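Local coordinates for uncharacterized ParM protein (Staphylococcus aureus, PDB 3JS6) that probably forms actin-like filaments that drive the segregation of plasmid DNA into daughter cells, at residues F54-N59 with R141-D146; V112-A117 with K150-K155; Y5-D10 with L102-V107. All coordinates share one frame; numbering follows the deposited sequence.

Interaction 1: residues F54-N59 with R141-D146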
loop_
_atom_site.group_PDB
_atom_site.type_symbol
_atom_site.label_atom_id
_atom_site.label_comp_id
_atom_site.label_asym_id
_atom_site.label_seq_id
_atom_site.Cartn_x
_atom_site.Cartn_y
_atom_site.Cartn_z
ATOM N N PHE A 54 -0.056 16.988 -13.707
ATOM C CA PHE A 54 -1.449 17.045 -13.279
ATOM C C PHE A 54 -1.939 18.466 -13.006
ATOM O O PHE A 54 -1.310 19.214 -12.243
ATOM C CB PHE A 54 -1.648 16.227 -11.993
ATOM C CG PHE A 54 -1.261 14.784 -12.126
ATOM C CD1 PHE A 54 0.078 14.393 -12.138
ATOM C CD2 PHE A 54 -2.242 13.812 -12.276
ATOM C CE1 PHE A 54 0.418 13.048 -12.303
ATOM C CE2 PHE A 54 -1.903 12.474 -12.442
ATOM C CZ PHE A 54 -0.573 12.096 -12.454
ATOM N N ILE A 55 -3.057 18.828 -13.636
ATOM C CA ILE A 55 -3.689 20.133 -13.398
ATOM C C ILE A 55 -5.060 19.799 -12.831
ATOM O O ILE A 55 -5.869 19.108 -13.481
ATOM C CB ILE A 55 -3.830 20.953 -14.682
ATOM C CG1 ILE A 55 -2.442 21.377 -15.169
ATOM C CG2 ILE A 55 -4.675 22.198 -14.416
ATOM C CD1 ILE A 55 -2.476 22.111 -16.504
ATOM N N ILE A 56 -5.322 20.287 -11.622
ATOM C CA ILE A 56 -6.574 19.975 -10.920
ATOM C C ILE A 56 -7.584 21.133 -10.951
ATOM O O ILE A 56 -7.261 22.254 -10.547
ATOM C CB ILE A 56 -6.305 19.657 -9.417
ATOM C CG1 ILE A 56 -5.108 18.705 -9.255
ATOM C CG2 ILE A 56 -7.580 19.112 -8.774
ATOM C CD1 ILE A 56 -5.183 17.463 -10.101
ATOM N N ASN A 57 -8.801 20.837 -11.404
ATOM C CA ASN A 57 -9.900 21.822 -11.508
ATOM C C ASN A 57 -9.538 23.134 -12.198
ATOM O O ASN A 57 -9.958 24.219 -11.774
ATOM C CB ASN A 57 -10.501 22.117 -10.126
ATOM C CG ASN A 57 -11.262 20.932 -9.568
ATOM O OD1 ASN A 57 -11.932 20.203 -10.312
ATOM N ND2 ASN A 57 -11.159 20.725 -8.268
ATOM N N GLY A 58 -8.757 23.044 -13.259
ATOM C CA GLY A 58 -8.392 24.243 -14.005
ATOM C C GLY A 58 -7.350 25.137 -13.360
ATOM O O GLY A 58 -7.136 26.268 -13.810
ATOM N N ASN A 59 -6.691 24.659 -12.313
ATOM C CA ASN A 59 -5.674 25.495 -11.673
ATOM C C ASN A 59 -4.334 25.411 -12.411
ATOM O O ASN A 59 -3.441 24.650 -12.024
ATOM C CB ASN A 59 -5.487 25.118 -10.196
ATOM C CG ASN A 59 -4.482 26.033 -9.491
ATOM O OD1 ASN A 59 -3.922 26.940 -10.114
ATOM N ND2 ASN A 59 -4.236 25.786 -8.202
ATOM N N ARG A 141 -14.242 15.759 -9.601
ATOM C CA ARG A 141 -13.143 16.665 -9.895
ATOM C C ARG A 141 -12.680 16.561 -11.328
ATOM O O ARG A 141 -12.829 15.528 -11.960
ATOM C CB ARG A 141 -11.969 16.401 -8.961
ATOM C CG ARG A 141 -11.297 15.042 -9.093
ATOM C CD ARG A 141 -11.872 14.093 -8.044
ATOM N NE ARG A 141 -11.092 14.197 -6.802
ATOM C CZ ARG A 141 -11.116 13.334 -5.779
ATOM N NH1 ARG A 141 -11.900 12.260 -5.839
ATOM N NH2 ARG A 141 -10.360 13.553 -4.699
ATOM N N LEU A 142 -12.134 17.643 -11.843
ATOM C CA LEU A 142 -11.604 17.670 -13.187
ATOM C C LEU A 142 -10.084 17.538 -13.055
ATOM O O LEU A 142 -9.427 18.334 -12.367
ATOM C CB LEU A 142 -11.916 19.001 -13.875
ATOM C CG LEU A 142 -11.229 19.098 -15.250
ATOM C CD1 LEU A 142 -11.896 18.109 -16.188
ATOM C CD2 LEU A 142 -11.328 20.515 -15.823
ATOM N N ILE A 143 -9.519 16.532 -13.694
ATOM C CA ILE A 143 -8.076 16.376 -13.627
ATOM C C ILE A 143 -7.566 16.227 -15.048
ATOM O O ILE A 143 -8.103 15.458 -15.844
ATOM C CB ILE A 143 -7.658 15.131 -12.807
ATOM C CG1 ILE A 143 -8.129 15.278 -11.361
ATOM C CG2 ILE A 143 -6.126 14.946 -12.869
ATOM C CD1 ILE A 143 -7.829 14.063 -10.539
ATOM N N GLU A 144 -6.520 16.975 -15.360
ATOM C CA GLU A 144 -5.913 16.918 -16.676
ATOM C C GLU A 144 -4.571 16.215 -16.454
ATOM O O GLU A 144 -3.717 16.726 -15.710
ATOM C CB GLU A 144 -5.691 18.346 -17.188
ATOM C CG GLU A 144 -5.446 18.459 -18.670
ATOM C CD GLU A 144 -4.866 19.801 -19.047
ATOM O OE1 GLU A 144 -3.619 19.929 -19.103
ATOM O OE2 GLU A 144 -5.659 20.733 -19.274
ATOM N N ILE A 145 -4.394 15.053 -17.084
ATOM C CA ILE A 145 -3.158 14.284 -16.942
ATOM C C ILE A 145 -2.426 14.386 -18.267
ATOM O O ILE A 145 -2.969 13.988 -19.309
ATOM C CB ILE A 145 -3.423 12.784 -16.630
ATOM C CG1 ILE A 145 -4.316 12.647 -15.399
ATOM C CG2 ILE A 145 -2.080 12.075 -16.335
ATOM C CD1 ILE A 145 -5.815 12.591 -15.701
ATOM N N ASP A 146 -1.221 14.945 -18.230
ATOM C CA ASP A 146 -0.430 15.132 -19.442
ATOM C C ASP A 146 -1.302 15.736 -20.556
ATOM O O ASP A 146 -1.314 15.257 -21.698
ATOM C CB ASP A 146 0.161 13.781 -19.869
ATOM C CG ASP A 146 1.192 13.266 -18.877
ATOM O OD1 ASP A 146 1.328 12.032 -18.738
ATOM O OD2 ASP A 146 1.871 14.102 -18.235
#
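F54, I55 and I56 pair antiparallel with I145, E144 and I143, and N57, already in the type I' turn from I56 to N59, adds two more bonds. I55 and E144 form the hydrogen-bonded pair: I55 N donates to E144 O (3.0 Å) and E144 N to I55 O (2.9 Å). Two residues on, N57 holds L142 twice. Its backbone N reaches L142 O at 2.8 Å, while its side-chain OD1 takes L142 N at 3.0 Å in a nearly straight bond (175° at the hydrogen), the donor tilted 31° from the amide plane. With chi1 at -69°, CG of N57 stands beside its own backbone N and brings OD1 back to L142, so the side chain supplies the acceptor after the strand has turned off. On the buried face, which packs against helix 90-104, the F54 ring and I145 meet at a slant, CE2 lying 3.8 Å from I145 CG1, and the ring meets CG2 of I143 with its edge. I56 bends at chi2, folding CD1 to 3.9 Å from I143 CG2. On the other face I55 and E144 lie side by side, and I55 CD1 comes 3.6 Å from E144 OE1. The arrangement is an antiparallel strand pair whose end is closed by an asparagine side chain, within the N-terminal domain of an actin-like fold.

Interaction 2: residues V112-A117 with K150-K155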
loop_
_atom_site.group_PDB
_atom_site.type_symbol
_atom_site.label_atom_id
_atom_site.label_comp_id
_atom_site.label_asym_id
_atom_site.label_seq_id
_atom_site.Cartn_x
_atom_site.Cartn_y
_atom_site.Cartn_z
ATOM N N VAL A 112 -15.342 9.751 -16.225
ATOM C CA VAL A 112 -14.964 8.546 -15.486
ATOM C C VAL A 112 -15.713 8.411 -14.186
ATOM O O VAL A 112 -15.399 9.118 -13.222
ATOM C CB VAL A 112 -13.427 8.577 -15.161
ATOM C CG1 VAL A 112 -12.991 7.264 -14.511
ATOM C CG2 VAL A 112 -12.648 8.801 -16.435
ATOM N N ASN A 113 -16.706 7.523 -14.138
ATOM C CA ASN A 113 -17.462 7.324 -12.909
ATOM C C ASN A 113 -16.812 6.159 -12.163
ATOM O O ASN A 113 -16.518 5.117 -12.752
ATOM C CB ASN A 113 -18.918 6.988 -13.235
ATOM C CG ASN A 113 -19.589 8.068 -14.065
ATOM O OD1 ASN A 113 -20.071 7.809 -15.162
ATOM N ND2 ASN A 113 -19.615 9.285 -13.543
ATOM N N VAL A 114 -16.597 6.332 -10.874
ATOM C CA VAL A 114 -15.955 5.287 -10.104
ATOM C C VAL A 114 -16.446 5.180 -8.693
ATOM O O VAL A 114 -17.181 6.045 -8.182
ATOM C CB VAL A 114 -14.433 5.565 -9.970
ATOM C CG1 VAL A 114 -13.805 5.804 -11.342
ATOM C CG2 VAL A 114 -14.220 6.811 -9.068
ATOM N N VAL A 115 -16.025 4.084 -8.073
ATOM C CA VAL A 115 -16.209 3.875 -6.650
ATOM C C VAL A 115 -14.727 3.720 -6.233
ATOM O O VAL A 115 -13.910 3.224 -7.020
ATOM C CB VAL A 115 -16.951 2.606 -6.319
ATOM C CG1 VAL A 115 -18.447 2.790 -6.646
ATOM C CG2 VAL A 115 -16.348 1.440 -7.090
ATOM N N ILE A 116 -14.383 4.163 -5.030
ATOM C CA ILE A 116 -13.012 4.067 -4.530
ATOM C C ILE A 116 -12.933 3.180 -3.287
ATOM O O ILE A 116 -13.656 3.396 -2.303
ATOM C CB ILE A 116 -12.449 5.472 -4.156
ATOM C CG1 ILE A 116 -12.422 6.373 -5.390
ATOM C CG2 ILE A 116 -11.061 5.335 -3.527
ATOM C CD1 ILE A 116 -11.947 7.815 -5.076
ATOM N N ALA A 117 -12.081 2.165 -3.352
ATOM C CA ALA A 117 -11.851 1.263 -2.236
ATOM C C ALA A 117 -10.427 1.529 -1.735
ATOM O O ALA A 117 -9.481 1.489 -2.505
ATOM C CB ALA A 117 -11.970 -0.177 -2.692
ATOM N N LYS A 150 -9.968 14.629 -17.754
ATOM C CA LYS A 150 -10.849 13.547 -17.311
ATOM C C LYS A 150 -11.745 14.160 -16.268
ATOM O O LYS A 150 -11.261 14.868 -15.374
ATOM C CB LYS A 150 -10.074 12.396 -16.654
ATOM C CG LYS A 150 -9.220 11.566 -17.606
ATOM C CD LYS A 150 -10.049 10.920 -18.694
ATOM C CE LYS A 150 -9.162 10.111 -19.624
ATOM N NZ LYS A 150 -9.921 9.488 -20.742
ATOM N N THR A 151 -13.043 13.904 -16.394
ATOM C CA THR A 151 -14.028 14.365 -15.437
ATOM C C THR A 151 -14.240 13.150 -14.558
ATOM O O THR A 151 -14.662 12.102 -15.050
ATOM C CB THR A 151 -15.370 14.704 -16.121
ATOM O OG1 THR A 151 -15.196 15.836 -16.976
ATOM C CG2 THR A 151 -16.436 15.004 -15.084
ATOM N N ILE A 152 -13.969 13.280 -13.265
ATOM C CA ILE A 152 -14.100 12.139 -12.370
ATOM C C ILE A 152 -15.202 12.286 -11.340
ATOM O O ILE A 152 -15.154 13.185 -10.492
ATOM C CB ILE A 152 -12.772 11.887 -11.621
ATOM C CG1 ILE A 152 -11.683 11.538 -12.641
ATOM C CG2 ILE A 152 -12.944 10.771 -10.585
ATOM C CD1 ILE A 152 -10.398 12.288 -12.446
ATOM N N ASN A 153 -16.183 11.406 -11.393
ATOM C CA ASN A 153 -17.282 11.404 -10.431
ATOM C C ASN A 153 -17.145 10.206 -9.496
ATOM O O ASN A 153 -16.927 9.088 -9.953
ATOM C CB ASN A 153 -18.629 11.414 -11.156
ATOM C CG ASN A 153 -18.805 12.633 -12.040
ATOM O OD1 ASN A 153 -19.021 12.512 -13.246
ATOM N ND2 ASN A 153 -18.734 13.815 -11.437
ATOM N N VAL A 154 -17.265 10.419 -8.203
ATOM C CA VAL A 154 -17.149 9.319 -7.261
ATOM C C VAL A 154 -18.551 8.945 -6.781
ATOM O O VAL A 154 -19.249 9.755 -6.163
ATOM C CB VAL A 154 -16.264 9.700 -6.065
ATOM C CG1 VAL A 154 -16.224 8.553 -5.067
ATOM C CG2 VAL A 154 -14.825 9.991 -6.562
ATOM N N LYS A 155 -18.942 7.714 -7.057
ATOM C CA LYS A 155 -20.278 7.219 -6.714
ATOM C C LYS A 155 -20.337 6.529 -5.373
ATOM O O LYS A 155 -21.427 6.229 -4.873
ATOM C CB LYS A 155 -20.742 6.246 -7.790
ATOM C CG LYS A 155 -20.738 6.846 -9.173
ATOM C CD LYS A 155 -21.525 8.141 -9.203
ATOM C CE LYS A 155 -21.551 8.725 -10.605
ATOM N NZ LYS A 155 -22.389 9.968 -10.666
#
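K150 opens the contact from the buried face of the sheet: its chain bends at chi2 (-60°), and CD crosses CG2 of V112 at 4.0 Å before NZ goes on to the backbone oxygens of V107 and E109. T151 takes part through its backbone, its O accepting V112 N at 2.7 Å. I152 stands in parallel register with V112, on the face turned to helix 90-104, where its side chain packs on A104. N153 bonds with both backbone groups, N to V112 O and O from V114 N (2.9 Å), and so sits between two residues of the partner strand, as parallel pairing demands. Its side chain leaves on the opposite face and lies alongside that of N113; matching chi1 (near -60°) and chi2 values leave the two amides pointing the same way, their planes only 20° apart, and N113 ND2 is 3.3 Å from N153 OD1. The ND2 of N153 is bonded to the hydroxyl of S140. V154 returns to the apolar face, where its CG2 meets V114 CG2 at 4.1 Å and, at about a right angle, I116 CD1 at 3.9 Å. K155 N bonds to V114 O at 2.7 Å, and the pairing continues beyond it, I116 bonding to G156 and K158; the lysine chain bends at chi2 and brings CE obliquely beside the N113 amide, 3.6 Å from ND2. The chemistry thus divides by face: branched aliphatic groups seal the side under helix 90-104, while two amides and the K155 methylenes line the side with greater access to solvent, and four backbone bonds run between the two faces.

Interaction 3: residues Y5-D10 with L102-V107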
loop_
_atom_site.group_PDB
_atom_site.type_symbol
_atom_site.label_atom_id
_atom_site.label_comp_id
_atom_site.label_asym_id
_atom_site.label_seq_id
_atom_site.Cartn_x
_atom_site.Cartn_y
_atom_site.Cartn_z
ATOM N N TYR A 5 -16.409 2.191 -12.817
ATOM C CA TYR A 5 -15.142 1.477 -12.642
ATOM C C TYR A 5 -14.739 1.418 -11.178
ATOM O O TYR A 5 -15.190 2.229 -10.382
ATOM C CB TYR A 5 -14.037 2.185 -13.407
ATOM C CG TYR A 5 -14.240 2.190 -14.886
ATOM C CD1 TYR A 5 -14.706 3.333 -15.544
ATOM C CD2 TYR A 5 -13.982 1.051 -15.640
ATOM C CE1 TYR A 5 -14.903 3.331 -16.918
ATOM C CE2 TYR A 5 -14.180 1.041 -17.008
ATOM C CZ TYR A 5 -14.638 2.180 -17.642
ATOM O OH TYR A 5 -14.854 2.160 -19.008
ATOM N N VAL A 6 -13.871 0.474 -10.821
ATOM C CA VAL A 6 -13.450 0.370 -9.441
ATOM C C VAL A 6 -11.986 0.784 -9.298
ATOM O O VAL A 6 -11.120 0.225 -9.957
ATOM C CB VAL A 6 -13.639 -1.077 -8.914
ATOM C CG1 VAL A 6 -12.970 -1.246 -7.551
ATOM C CG2 VAL A 6 -15.147 -1.381 -8.778
HETATM N N MSE A 7 -11.731 1.792 -8.473
HETATM C CA MSE A 7 -10.362 2.249 -8.214
HETATM C C MSE A 7 -9.969 1.728 -6.843
HETATM O O MSE A 7 -10.690 1.967 -5.870
HETATM C CB MSE A 7 -10.253 3.765 -8.152
HETATM C CG MSE A 7 -10.358 4.525 -9.476
HETATM SE SE MSE A 7 -10.063 6.461 -9.125
HETATM C CE MSE A 7 -9.956 7.098 -10.923
ATOM N N ALA A 8 -8.829 1.033 -6.765
ATOM C CA ALA A 8 -8.335 0.520 -5.502
ATOM C C ALA A 8 -7.028 1.275 -5.275
ATOM O O ALA A 8 -6.175 1.324 -6.156
ATOM C CB ALA A 8 -8.080 -0.956 -5.582
ATOM N N LEU A 9 -6.900 1.868 -4.094
ATOM C CA LEU A 9 -5.731 2.685 -3.752
ATOM C C LEU A 9 -5.196 2.326 -2.391
ATOM O O LEU A 9 -5.960 2.016 -1.486
ATOM C CB LEU A 9 -6.112 4.160 -3.748
ATOM C CG LEU A 9 -6.278 4.807 -5.125
ATOM C CD1 LEU A 9 -6.977 6.184 -4.998
ATOM C CD2 LEU A 9 -4.874 4.959 -5.764
ATOM N N ASP A 10 -3.878 2.392 -2.249
ATOM C CA ASP A 10 -3.232 2.057 -0.977
ATOM C C ASP A 10 -2.169 3.115 -0.742
ATOM O O ASP A 10 -1.110 3.074 -1.384
ATOM C CB ASP A 10 -2.578 0.686 -1.121
ATOM C CG ASP A 10 -1.869 0.218 0.161
ATOM O OD1 ASP A 10 -1.892 0.935 1.187
ATOM O OD2 ASP A 10 -1.303 -0.894 0.134
ATOM N N LEU A 102 -4.095 9.342 -12.101
ATOM C CA LEU A 102 -3.345 8.315 -12.836
ATOM C C LEU A 102 -4.261 7.148 -13.184
ATOM O O LEU A 102 -4.160 6.573 -14.262
ATOM C CB LEU A 102 -2.172 7.761 -12.017
ATOM C CG LEU A 102 -0.743 8.265 -12.225
ATOM C CD1 LEU A 102 0.197 7.326 -11.435
ATOM C CD2 LEU A 102 -0.357 8.285 -13.726
ATOM N N LEU A 103 -5.125 6.772 -12.249
ATOM C CA LEU A 103 -6.044 5.686 -12.526
ATOM C C LEU A 103 -7.084 6.138 -13.562
ATOM O O LEU A 103 -7.415 5.369 -14.477
ATOM C CB LEU A 103 -6.720 5.190 -11.249
ATOM C CG LEU A 103 -5.788 4.559 -10.183
ATOM C CD1 LEU A 103 -6.631 3.978 -9.037
ATOM C CD2 LEU A 103 -4.918 3.445 -10.796
ATOM N N ALA A 104 -7.548 7.386 -13.456
ATOM C CA ALA A 104 -8.539 7.914 -14.400
ATOM C C ALA A 104 -7.994 7.924 -15.822
ATOM O O ALA A 104 -8.724 7.662 -16.783
ATOM C CB ALA A 104 -8.991 9.353 -13.988
ATOM N N ARG A 105 -6.703 8.200 -15.960
ATOM C CA ARG A 105 -6.098 8.251 -17.274
ATOM C C ARG A 105 -6.150 6.883 -17.970
ATOM O O ARG A 105 -6.025 6.799 -19.186
ATOM C CB ARG A 105 -4.645 8.728 -17.177
ATOM C CG ARG A 105 -4.057 9.183 -18.520
ATOM C CD ARG A 105 -3.004 8.196 -19.001
ATOM N NE ARG A 105 -1.899 8.083 -18.048
ATOM C CZ ARG A 105 -0.888 8.943 -17.967
ATOM N NH1 ARG A 105 0.066 8.760 -17.061
ATOM N NH2 ARG A 105 -0.813 9.970 -18.809
ATOM N N GLU A 106 -6.313 5.816 -17.196
ATOM C CA GLU A 106 -6.387 4.473 -17.781
ATOM C C GLU A 106 -7.772 4.158 -18.345
ATOM O O GLU A 106 -7.984 3.084 -18.887
ATOM C CB GLU A 106 -5.984 3.415 -16.749
ATOM C CG GLU A 106 -4.505 3.497 -16.324
ATOM C CD GLU A 106 -3.547 3.444 -17.513
ATOM O OE1 GLU A 106 -3.861 2.782 -18.532
ATOM O OE2 GLU A 106 -2.466 4.049 -17.433
ATOM N N VAL A 107 -8.714 5.088 -18.216
ATOM C CA VAL A 107 -10.072 4.877 -18.749
ATOM C C VAL A 107 -10.143 5.773 -19.975
ATOM O O VAL A 107 -9.995 6.980 -19.861
ATOM C CB VAL A 107 -11.177 5.332 -17.770
ATOM C CG1 VAL A 107 -12.540 5.227 -18.471
ATOM C CG2 VAL A 107 -11.160 4.477 -16.475
#
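Strand 5-10 and the end of helix 90-104 approach no closer than 7.0 Å between alpha carbons, at M7 and L103, and the chain then passes through a type I turn from A104 to V107 that brings V107 against one face of the Y5 ring. This is helix-on-sheet packing in the N-terminal domain of an actin-like fold, with strand 4-11 beside strand 111-120 and the helix laid against their common face. The gap is bridged by side chains, some resting on backbone atoms. M7, present as selenomethionine, runs extended beyond CG (chi2 -176°, chi3 171°), and this straight chain slides antiparallel past L103: its CB lies 3.7 Å from L103 CD1, and its terminal CE arrives over the backbone at 3.5 Å from A104 N, with A104 CB 3.9 Å away. L103 in turn points its own extended side chain at the strand, CD1 entering between M7 and L9, where it lies 3.8 Å from L9 CD2. The same leucine also touches I20 and F25 of the neighbouring strands, so it is enclosed by apolar groups on several sides. E106 N bonds to L103 O just ahead of the turn, and V107 N to A104 O closes it, fixing the backbone that presents V107. The Y5 ring has its OH hydrogen-bonded to the carboxylate of E109, which pins the far end of the ring. CG2 of V107 lies over the ring face in a CH-pi contact, 4.0 Å from the centroid and 18° off the normal. The other methyl sits off the rim, toward the hydroxyl end, where CG1 of V107 meets CE1 of Y5 at 3.4 Å.

All three contacts lie in the N-terminal actin-like domain and meet on one mixed sheet. Interactions 1 and 2 share the hairpin of strands 141-145 and 148-161: each half pairs outward with a different partner, antiparallel in the first and parallel in the second. Interaction 3, only about 8 Å from interaction 2 between centres, is instead a buried helix-to-sheet contact made of apolar packing, whereas the other two are partly exposed and rest on backbone bonds. Helix 90-104 packs on the apolar side of interactions 1 and 2 and is itself a partner in interaction 3. Polar ties join them: R105 makes a salt bridge to D146, and A117 N probably bonds to M7 O.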